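Local coordinates for putative metal-dependent hydrolase (Bacillus subtilis, PDB 6KNS), which binds zinc and calcium ions and is probably a metallo-beta-lactamase-fold hydrolase related to the short-form tRNA 3'-processing endonucleases, at residues Ser26-Gln31 against Leu214-Pro219; Leu94-His99 against Gln107-Lys112; Ser167-Ser172 against Ala205-Ala210. All blocks are in the same frame, centred on the assembly; numbering follows the deposited sequence.

Contact 1 of 3, residues Ser26-Gln31 against Leu214-Pro219; sequences SGYLFQ and LLTHLP. With ZN (zinc ion), chain G.
A buried polar contact joins the two sheets of the metallo-beta-lactamase sandwich here, beside the dinuclear zinc site: Tyr28 and Ser26, on and just before strand 27-32 of one sheet, meet Thr216, the last residue of strand 212-216 of the other, and His217 just after it. The main evidence is the hydrogen bond between Tyr28 OH and Thr216 OG1, 2.6 Å long, in which either hydroxyl could be the donor. The two side chains arrive from opposite directions, and Thr216 OG1 lies at the hydroxyl edge of the Tyr28 ring, in its plane. Thr216 CG2 packs 3.3 Å from Tyr28 OH, so the methyl branch touches the same phenol oxygen. The chi1 of -172° carries Thr216 OG1 away from its own N and across to the phenol; Cys14 O is a second, weak partner. One residue on, His217 bonds the zinc ion through NE2 at 2.1 Å, beside Asp69, His70 and Asp161. Ser26 OG stands 3.6 Å from His217 CD2, a van der Waals contact made obliquely to the ring. The hydroxyl pair probably ties the strand end to the opposite sheet one residue before a zinc ligand, which would help to position His217.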
loop_
_atom_site.group_PDB
_atom_site.type_symbol
_atom_site.label_atom_id
_atom_site.label_comp_id
_atom_site.label_asym_id
_atom_site.label_seq_id
_atom_site.Cartn_x
_atom_site.Cartn_y
_atom_site.Cartn_z
ATOM N N SER A 26 -9.470 1.862 2.306
ATOM C CA SER A 26 -10.570 1.069 1.804
ATOM C C SER A 26 -10.236 -0.276 1.142
ATOM O O SER A 26 -9.499 -0.350 0.179
ATOM C CB SER A 26 -11.420 1.883 0.849
ATOM O OG SER A 26 -11.978 3.017 1.502
ATOM N N GLY A 27 -10.860 -1.317 1.675
ATOM C CA GLY A 27 -10.826 -2.672 1.141
ATOM C C GLY A 27 -11.846 -3.543 1.866
ATOM O O GLY A 27 -11.864 -3.600 3.112
ATOM N N TYR A 28 -12.721 -4.201 1.100
ATOM C CA TYR A 28 -13.795 -5.048 1.678
ATOM C C TYR A 28 -13.835 -6.403 0.984
ATOM O O TYR A 28 -13.911 -6.471 -0.251
ATOM C CB TYR A 28 -15.141 -4.354 1.556
ATOM C CG TYR A 28 -15.056 -2.992 2.137
ATOM C CD1 TYR A 28 -15.341 -2.779 3.468
ATOM C CD2 TYR A 28 -14.623 -1.919 1.376
ATOM C CE1 TYR A 28 -15.219 -1.520 4.035
ATOM C CE2 TYR A 28 -14.503 -0.663 1.931
ATOM C CZ TYR A 28 -14.812 -0.474 3.270
ATOM O OH TYR A 28 -14.692 0.757 3.823
ATOM N N LEU A 29 -13.808 -7.476 1.776
ATOM C CA LEU A 29 -13.785 -8.814 1.231
ATOM C C LEU A 29 -15.195 -9.392 1.283
ATOM O O LEU A 29 -15.750 -9.578 2.365
ATOM C CB LEU A 29 -12.819 -9.687 2.019
ATOM C CG LEU A 29 -12.831 -11.207 1.777
ATOM C CD1 LEU A 29 -12.459 -11.594 0.361
ATOM C CD2 LEU A 29 -11.863 -11.852 2.732
ATOM N N PHE A 30 -15.746 -9.691 0.103
ATOM C CA PHE A 30 -17.046 -10.327 -0.013
ATOM C C PHE A 30 -16.870 -11.771 -0.415
ATOM O O PHE A 30 -16.227 -12.056 -1.403
ATOM C CB PHE A 30 -17.873 -9.623 -1.076
ATOM C CG PHE A 30 -18.414 -8.286 -0.650
ATOM C CD1 PHE A 30 -17.577 -7.223 -0.453
ATOM C CD2 PHE A 30 -19.784 -8.113 -0.459
ATOM C CE1 PHE A 30 -18.084 -6.002 -0.079
ATOM C CE2 PHE A 30 -20.299 -6.898 -0.096
ATOM C CZ PHE A 30 -19.463 -5.844 0.106
ATOM N N GLN A 31 -17.456 -12.688 0.350
ATOM C CA GLN A 31 -17.306 -14.094 0.082
ATOM C C GLN A 31 -18.618 -14.790 -0.005
ATOM O O GLN A 31 -19.542 -14.492 0.742
ATOM C CB GLN A 31 -16.440 -14.772 1.147
ATOM C CG GLN A 31 -14.981 -14.316 1.112
ATOM C CD GLN A 31 -14.158 -14.930 2.241
ATOM O OE1 GLN A 31 -14.346 -14.623 3.443
ATOM N NE2 GLN A 31 -13.267 -15.824 1.864
ATOM N N LEU A 214 -23.103 0.401 8.779
ATOM C CA LEU A 214 -21.672 0.324 9.099
ATOM C C LEU A 214 -20.957 1.555 8.579
ATOM O O LEU A 214 -20.951 1.810 7.389
ATOM C CB LEU A 214 -21.020 -0.919 8.475
ATOM C CG LEU A 214 -19.539 -1.158 8.806
ATOM C CD1 LEU A 214 -19.354 -1.512 10.291
ATOM C CD2 LEU A 214 -18.945 -2.255 7.943
ATOM N N LEU A 215 -20.364 2.312 9.488
ATOM C CA LEU A 215 -19.716 3.546 9.165
ATOM C C LEU A 215 -18.247 3.292 8.879
ATOM O O LEU A 215 -17.561 2.651 9.660
ATOM C CB LEU A 215 -19.884 4.520 10.341
ATOM C CG LEU A 215 -21.340 4.807 10.762
ATOM C CD1 LEU A 215 -21.374 5.725 12.015
ATOM C CD2 LEU A 215 -22.163 5.425 9.618
ATOM N N THR A 216 -17.746 3.832 7.778
ATOM C CA THR A 216 -16.380 3.575 7.359
ATOM C C THR A 216 -15.743 4.834 6.703
ATOM O O THR A 216 -16.289 5.954 6.769
ATOM C CB THR A 216 -16.377 2.324 6.444
ATOM O OG1 THR A 216 -15.029 1.930 6.169
ATOM C CG2 THR A 216 -17.132 2.580 5.111
ATOM N N HIS A 217 -14.568 4.660 6.114
ATOM C CA HIS A 217 -13.814 5.762 5.508
ATOM C C HIS A 217 -13.566 6.830 6.556
ATOM O O HIS A 217 -13.820 8.008 6.345
ATOM C CB HIS A 217 -14.552 6.329 4.316
ATOM C CG HIS A 217 -13.661 6.903 3.272
ATOM N ND1 HIS A 217 -13.205 8.203 3.316
ATOM C CD2 HIS A 217 -13.102 6.332 2.171
ATOM C CE1 HIS A 217 -12.439 8.424 2.260
ATOM N NE2 HIS A 217 -12.355 7.303 1.552
ATOM N N LEU A 218 -13.018 6.375 7.674
ATOM C CA LEU A 218 -13.020 7.102 8.935
ATOM C C LEU A 218 -11.986 8.223 8.966
ATOM O O LEU A 218 -10.963 8.146 8.284
ATOM C CB LEU A 218 -12.733 6.130 10.078
ATOM C CG LEU A 218 -13.702 4.975 10.223
ATOM C CD1 LEU A 218 -13.177 3.964 11.327
ATOM C CD2 LEU A 218 -15.110 5.520 10.502
ATOM N N PRO A 219 -12.251 9.267 9.772
ATOM C CA PRO A 219 -11.327 10.398 9.894
ATOM C C PRO A 219 -10.174 10.108 10.856
ATOM O O PRO A 219 -10.212 9.139 11.577
ATOM C CB PRO A 219 -12.207 11.506 10.468
ATOM C CG PRO A 219 -13.269 10.783 11.252
ATOM C CD PRO A 219 -13.516 9.497 10.485
HETATM ZN ZN ZN G . -11.724 7.522 -0.447
#

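Contact 2 of 3, residues Leu94-His99 against Gln107-Lys112; sequences LPIYGH and QKLTYK
Leu109 packs against Ile96 and Gly98; the side chains that meet are apolar, and they also lie against polar atoms of the backbone. Between side chains, the isobutyl fork of Leu109 straddles a single methyl: Leu109 CD1 and Leu109 CD2 each come to 4.0 Å from Ile96 CG2. The two side chains run obliquely to one another. In Ile96 the CG2 branch lies anti to the backbone N while CG1 is anti to the carbonyl carbon (chi1 -55°), which presents CG2 to the fork, and the extended chi2 (176°) brings Ile96 CD1 to 3.9 Å from Leu109 O.

Contacts of side chain with backbone extend the patch along the strand. Leu109 CD1 is 3.8 Å from Ile96 O and 4.3 Å from Gly98 N, so one methyl spans two residues. At the second of these, Gly98 presents bare backbone to the leucine.

Strand 94-98 lies between strands 60-62 and 115-119 in one sheet of the metallo-beta-lactamase fold, and the 107-112 loop, which follows helix 103-107 and leads to strand 115-119, covers the face bearing Ile96. Leu109 is the third residue of a type I turn from Gln107 to Thr110 and points toward the strand; Leu63 and Tyr66 also pack on it.

Polar bonds to residues beyond the contact hold the loop in place. Leu109 O accepts a hydrogen bond from Thr115 OG1, Thr110 OG1 pairs with Gly117 N, and Lys108 O receives Gln78 NE2 from helix 74-86.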
loop_
_atom_site.group_PDB
_atom_site.type_symbol
_atom_site.label_atom_id
_atom_site.label_comp_id
_atom_site.label_asym_id
_atom_site.label_seq_id
_atom_site.Cartn_x
_atom_site.Cartn_y
_atom_site.Cartn_z
ATOM N N LEU A 94 -6.606 -12.816 -13.018
ATOM C CA LEU A 94 -7.536 -12.254 -12.050
ATOM C C LEU A 94 -8.212 -11.071 -12.749
ATOM O O LEU A 94 -7.514 -10.164 -13.185
ATOM C CB LEU A 94 -6.783 -11.769 -10.838
ATOM C CG LEU A 94 -7.572 -10.944 -9.837
ATOM C CD1 LEU A 94 -8.641 -11.843 -9.146
ATOM C CD2 LEU A 94 -6.607 -10.284 -8.840
ATOM N N PRO A 95 -9.558 -11.086 -12.857
ATOM C CA PRO A 95 -10.248 -9.926 -13.428
ATOM C C PRO A 95 -10.289 -8.776 -12.395
ATOM O O PRO A 95 -10.575 -9.010 -11.211
ATOM C CB PRO A 95 -11.657 -10.446 -13.789
ATOM C CG PRO A 95 -11.856 -11.745 -12.935
ATOM C CD PRO A 95 -10.429 -12.269 -12.684
ATOM N N ILE A 96 -9.966 -7.568 -12.852
ATOM C CA ILE A 96 -10.125 -6.362 -12.060
ATOM C C ILE A 96 -11.106 -5.450 -12.796
ATOM O O ILE A 96 -10.788 -4.938 -13.867
ATOM C CB ILE A 96 -8.805 -5.623 -11.829
ATOM C CG1 ILE A 96 -7.758 -6.548 -11.209
ATOM C CG2 ILE A 96 -9.028 -4.408 -10.874
ATOM C CD1 ILE A 96 -6.396 -5.904 -11.040
ATOM N N TYR A 97 -12.306 -5.321 -12.228
ATOM C CA TYR A 97 -13.398 -4.483 -12.739
ATOM C C TYR A 97 -13.231 -3.029 -12.273
ATOM O O TYR A 97 -12.981 -2.771 -11.099
ATOM C CB TYR A 97 -14.765 -5.005 -12.226
ATOM C CG TYR A 97 -15.117 -6.360 -12.787
ATOM C CD1 TYR A 97 -15.716 -6.459 -14.024
ATOM C CD2 TYR A 97 -14.767 -7.533 -12.132
ATOM C CE1 TYR A 97 -16.017 -7.690 -14.592
ATOM C CE2 TYR A 97 -15.062 -8.810 -12.704
ATOM C CZ TYR A 97 -15.672 -8.847 -13.933
ATOM O OH TYR A 97 -15.981 -9.999 -14.550
ATOM N N GLY A 98 -13.413 -2.088 -13.188
ATOM C CA GLY A 98 -13.336 -0.661 -12.857
ATOM C C GLY A 98 -14.077 0.148 -13.890
ATOM O O GLY A 98 -14.433 -0.369 -14.926
ATOM N N HIS A 99 -14.328 1.428 -13.630
ATOM C CA HIS A 99 -15.051 2.222 -14.633
ATOM C C HIS A 99 -14.031 2.702 -15.635
ATOM O O HIS A 99 -12.853 2.728 -15.331
ATOM C CB HIS A 99 -15.822 3.388 -13.987
ATOM C CG HIS A 99 -14.962 4.506 -13.507
ATOM N ND1 HIS A 99 -14.474 5.465 -14.359
ATOM C CD2 HIS A 99 -14.560 4.862 -12.259
ATOM C CE1 HIS A 99 -13.770 6.343 -13.661
ATOM N NE2 HIS A 99 -13.813 6.005 -12.384
ATOM N N GLN A 107 -6.587 1.720 -17.890
ATOM C CA GLN A 107 -5.545 0.974 -18.615
ATOM C C GLN A 107 -4.465 0.331 -17.711
ATOM O O GLN A 107 -3.806 -0.625 -18.111
ATOM C CB GLN A 107 -4.875 1.865 -19.663
ATOM C CG GLN A 107 -5.719 2.086 -20.907
ATOM C CD GLN A 107 -5.176 3.267 -21.753
ATOM O OE1 GLN A 107 -4.499 4.181 -21.214
ATOM N NE2 GLN A 107 -5.461 3.244 -23.050
ATOM N N LYS A 108 -4.294 0.826 -16.502
ATOM C CA LYS A 108 -3.287 0.266 -15.637
ATOM C C LYS A 108 -3.700 -1.070 -15.028
ATOM O O LYS A 108 -2.874 -1.747 -14.393
ATOM C CB LYS A 108 -2.971 1.256 -14.513
ATOM C CG LYS A 108 -2.310 2.568 -14.983
ATOM C CD LYS A 108 -2.288 3.558 -13.794
ATOM C CE LYS A 108 -1.749 4.945 -14.133
ATOM N NZ LYS A 108 -1.786 5.770 -12.866
ATOM N N LEU A 109 -4.969 -1.440 -15.176
ATOM C CA LEU A 109 -5.478 -2.622 -14.507
ATOM C C LEU A 109 -4.999 -3.920 -15.172
ATOM O O LEU A 109 -5.045 -4.954 -14.543
ATOM C CB LEU A 109 -7.024 -2.598 -14.450
ATOM C CG LEU A 109 -7.623 -1.404 -13.682
ATOM C CD1 LEU A 109 -9.137 -1.521 -13.575
ATOM C CD2 LEU A 109 -6.947 -1.275 -12.279
ATOM N N THR A 110 -4.598 -3.864 -16.438
ATOM C CA THR A 110 -4.212 -5.062 -17.191
ATOM C C THR A 110 -2.680 -5.243 -17.171
ATOM O O THR A 110 -1.935 -4.387 -17.654
ATOM C CB THR A 110 -4.699 -4.990 -18.626
ATOM O OG1 THR A 110 -6.142 -4.939 -18.630
ATOM C CG2 THR A 110 -4.166 -6.168 -19.473
ATOM N N TYR A 111 -2.224 -6.374 -16.610
ATOM C CA TYR A 111 -0.784 -6.654 -16.506
ATOM C C TYR A 111 -0.498 -8.040 -17.012
ATOM O O TYR A 111 -0.877 -9.012 -16.377
ATOM C CB TYR A 111 -0.352 -6.501 -15.058
ATOM C CG TYR A 111 1.101 -6.763 -14.812
ATOM C CD1 TYR A 111 2.063 -5.935 -15.347
ATOM C CD2 TYR A 111 1.511 -7.878 -14.089
ATOM C CE1 TYR A 111 3.402 -6.174 -15.149
ATOM C CE2 TYR A 111 2.851 -8.133 -13.878
ATOM C CZ TYR A 111 3.798 -7.263 -14.401
ATOM O OH TYR A 111 5.138 -7.487 -14.215
ATOM N N LYS A 112 0.176 -8.112 -18.150
ATOM C CA LYS A 112 0.458 -9.366 -18.882
ATOM C C LYS A 112 -0.749 -10.267 -18.944
ATOM O O LYS A 112 -1.826 -9.805 -19.289
ATOM C CB LYS A 112 1.650 -10.073 -18.254
ATOM C CG LYS A 112 2.758 -9.068 -17.864
ATOM C CD LYS A 112 4.146 -9.595 -18.108
ATOM C CE LYS A 112 5.197 -8.572 -17.651
ATOM N NZ LYS A 112 6.444 -8.662 -18.432
#

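Contact 3 of 3, residues Ser167-Ser172 against Ala205-Ala210; sequences SFIPFS and AKEAGA
Glu207 and Ala208, in the last turn of helix 198-208, meet Ile169 and Ser172 at the short helix 168-171; the closest CA atoms, those of Ile169 and Ala208, are 4.9 Å apart. Glu207 comes first. Its extended chain crosses Ile169 obliquely, and Ile169 CD1 rests on it, 3.5 Å from Glu207 CB and 3.4 Å from Glu207 OE1. Those contacts involve carbon on the isoleucine side and are van der Waals in kind; the charge of the carboxylate is paired through OE2 with Arg203, one turn back. The other branch of Ile169 reaches the backbone, with Ile169 CG2 3.7 Å from Glu207 O.

At Ala208 the small methyl fits against the C-terminal end of the opposing helix. Ala208 CB lies 3.7 Å from Ile169 O, 3.8 Å from Ser172 O and 3.9 Å from Ser172 CB. Ala208 is also tied by a backbone hydrogen bond to Asn174. Ser172 turns its hydroxyl back into its own helix: with OG anti to the carbonyl carbon (chi1 -52°), it donates to Phe168 O at 2.8 Å, an oxygen that also accepts from Ser172 N.

Gly209 then takes a positive phi (60°) and closes a Schellman motif, with Gly209 N bonded to Lys206 O and Ala210 N to Ala205 O. Ala210 leads toward strand 212-216. The two helices pack on the sheet: Ser172, Ala205 and Ala210 all touch Leu178 of strand 177-181, while Phe171 packs on strands 131-137 and 155-158.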
loop_
_atom_site.group_PDB
_atom_site.type_symbol
_atom_site.label_atom_id
_atom_site.label_comp_id
_atom_site.label_asym_id
_atom_site.label_seq_id
_atom_site.Cartn_x
_atom_site.Cartn_y
_atom_site.Cartn_z
ATOM N N SER A 167 -30.687 10.304 -4.240
ATOM C CA SER A 167 -30.681 9.084 -5.044
ATOM C C SER A 167 -30.105 7.850 -4.288
ATOM O O SER A 167 -30.374 6.700 -4.654
ATOM C CB SER A 167 -29.893 9.344 -6.311
ATOM O OG SER A 167 -28.590 9.785 -5.936
ATOM N N PHE A 168 -29.323 8.062 -3.233
ATOM C CA PHE A 168 -28.857 6.910 -2.457
ATOM C C PHE A 168 -30.023 6.123 -1.811
ATOM O O PHE A 168 -29.855 4.954 -1.463
ATOM C CB PHE A 168 -27.914 7.359 -1.345
ATOM C CG PHE A 168 -26.460 7.473 -1.745
ATOM C CD1 PHE A 168 -25.773 6.379 -2.209
ATOM C CD2 PHE A 168 -25.770 8.668 -1.564
ATOM C CE1 PHE A 168 -24.408 6.473 -2.524
ATOM C CE2 PHE A 168 -24.430 8.777 -1.876
ATOM C CZ PHE A 168 -23.738 7.678 -2.348
ATOM N N ILE A 169 -31.197 6.756 -1.648
ATOM C CA ILE A 169 -32.270 6.146 -0.871
ATOM C C ILE A 169 -32.939 5.033 -1.650
ATOM O O ILE A 169 -32.985 3.909 -1.150
ATOM C CB ILE A 169 -33.259 7.193 -0.313
ATOM C CG1 ILE A 169 -32.588 7.953 0.835
ATOM C CG2 ILE A 169 -34.572 6.554 0.181
ATOM C CD1 ILE A 169 -33.311 9.242 1.235
ATOM N N PRO A 170 -33.451 5.319 -2.869
ATOM C CA PRO A 170 -33.949 4.223 -3.710
ATOM C C PRO A 170 -32.886 3.183 -4.046
ATOM O O PRO A 170 -33.172 1.997 -4.050
ATOM C CB PRO A 170 -34.397 4.925 -4.999
ATOM C CG PRO A 170 -34.554 6.363 -4.649
ATOM C CD PRO A 170 -33.771 6.647 -3.431
ATOM N N PHE A 171 -31.673 3.623 -4.339
ATOM C CA PHE A 171 -30.587 2.687 -4.603
ATOM C C PHE A 171 -30.363 1.662 -3.488
ATOM O O PHE A 171 -30.136 0.490 -3.767
ATOM C CB PHE A 171 -29.281 3.448 -4.837
ATOM C CG PHE A 171 -28.143 2.575 -5.300
ATOM C CD1 PHE A 171 -28.204 1.924 -6.545
ATOM C CD2 PHE A 171 -27.002 2.428 -4.515
ATOM C CE1 PHE A 171 -27.121 1.131 -6.990
ATOM C CE2 PHE A 171 -25.927 1.655 -4.942
ATOM C CZ PHE A 171 -25.977 1.012 -6.174
ATOM N N SER A 172 -30.420 2.116 -2.234
ATOM C CA SER A 172 -30.107 1.274 -1.079
ATOM C C SER A 172 -31.348 0.595 -0.499
ATOM O O SER A 172 -31.247 -0.051 0.547
ATOM C CB SER A 172 -29.463 2.107 0.036
ATOM O OG SER A 172 -28.360 2.870 -0.436
ATOM N N ALA A 205 -29.666 5.213 5.770
ATOM C CA ALA A 205 -30.078 3.961 6.393
ATOM C C ALA A 205 -31.568 4.066 6.789
ATOM O O ALA A 205 -32.351 3.134 6.597
ATOM C CB ALA A 205 -29.222 3.686 7.606
ATOM N N LYS A 206 -31.947 5.221 7.326
ATOM C CA LYS A 206 -33.313 5.413 7.822
ATOM C C LYS A 206 -34.310 5.348 6.681
ATOM O O LYS A 206 -35.194 4.500 6.678
ATOM C CB LYS A 206 -33.477 6.743 8.569
ATOM C CG LYS A 206 -34.942 7.078 8.867
ATOM C CD LYS A 206 -35.068 8.342 9.686
ATOM C CE LYS A 206 -36.510 8.557 10.100
ATOM N NZ LYS A 206 -36.712 10.000 10.342
ATOM N N GLU A 207 -34.145 6.228 5.701
ATOM C CA GLU A 207 -35.152 6.350 4.643
ATOM C C GLU A 207 -35.151 5.159 3.698
ATOM O O GLU A 207 -36.171 4.861 3.097
ATOM C CB GLU A 207 -34.979 7.657 3.893
ATOM C CG GLU A 207 -35.235 8.823 4.800
ATOM C CD GLU A 207 -35.426 10.117 4.073
ATOM O OE1 GLU A 207 -36.110 10.109 3.028
ATOM O OE2 GLU A 207 -34.914 11.157 4.557
ATOM N N ALA A 208 -34.016 4.461 3.602
ATOM C CA ALA A 208 -33.935 3.244 2.774
ATOM C C ALA A 208 -34.500 2.016 3.506
ATOM O O ALA A 208 -34.698 0.971 2.902
ATOM C CB ALA A 208 -32.506 2.982 2.364
ATOM N N GLY A 209 -34.730 2.128 4.807
ATOM C CA GLY A 209 -35.018 0.937 5.629
ATOM C C GLY A 209 -33.875 -0.082 5.618
ATOM O O GLY A 209 -34.098 -1.251 5.426
ATOM N N ALA A 210 -32.638 0.358 5.787
ATOM C CA ALA A 210 -31.513 -0.578 5.838
ATOM C C ALA A 210 -31.600 -1.438 7.099
ATOM O O ALA A 210 -31.988 -0.956 8.156
ATOM C CB ALA A 210 -30.189 0.176 5.781
#

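Along the chain, contact 1 closes a long loop from strand 27-32 to strand 212-216, and contacts 2 and 3 are nested within it in series. Contacts 1 and 2 reach the same sheet, the one holding strands 27-32 and 94-98, with centres about 21 Å and nearest atoms about 10 Å apart. Contact 3 packs on the other sheet, about 18 Å from contact 1 between centres; its helix 198-208 runs on into strand 212-216. Contacts 2 and 3 lie on opposite sides of the chain's centre, their centres about 31 Å apart. Contact 1 thus bridges the two sheets beside the zinc ions, whereas contact 2 packs a loop on an inner strand and contact 3 two helix ends.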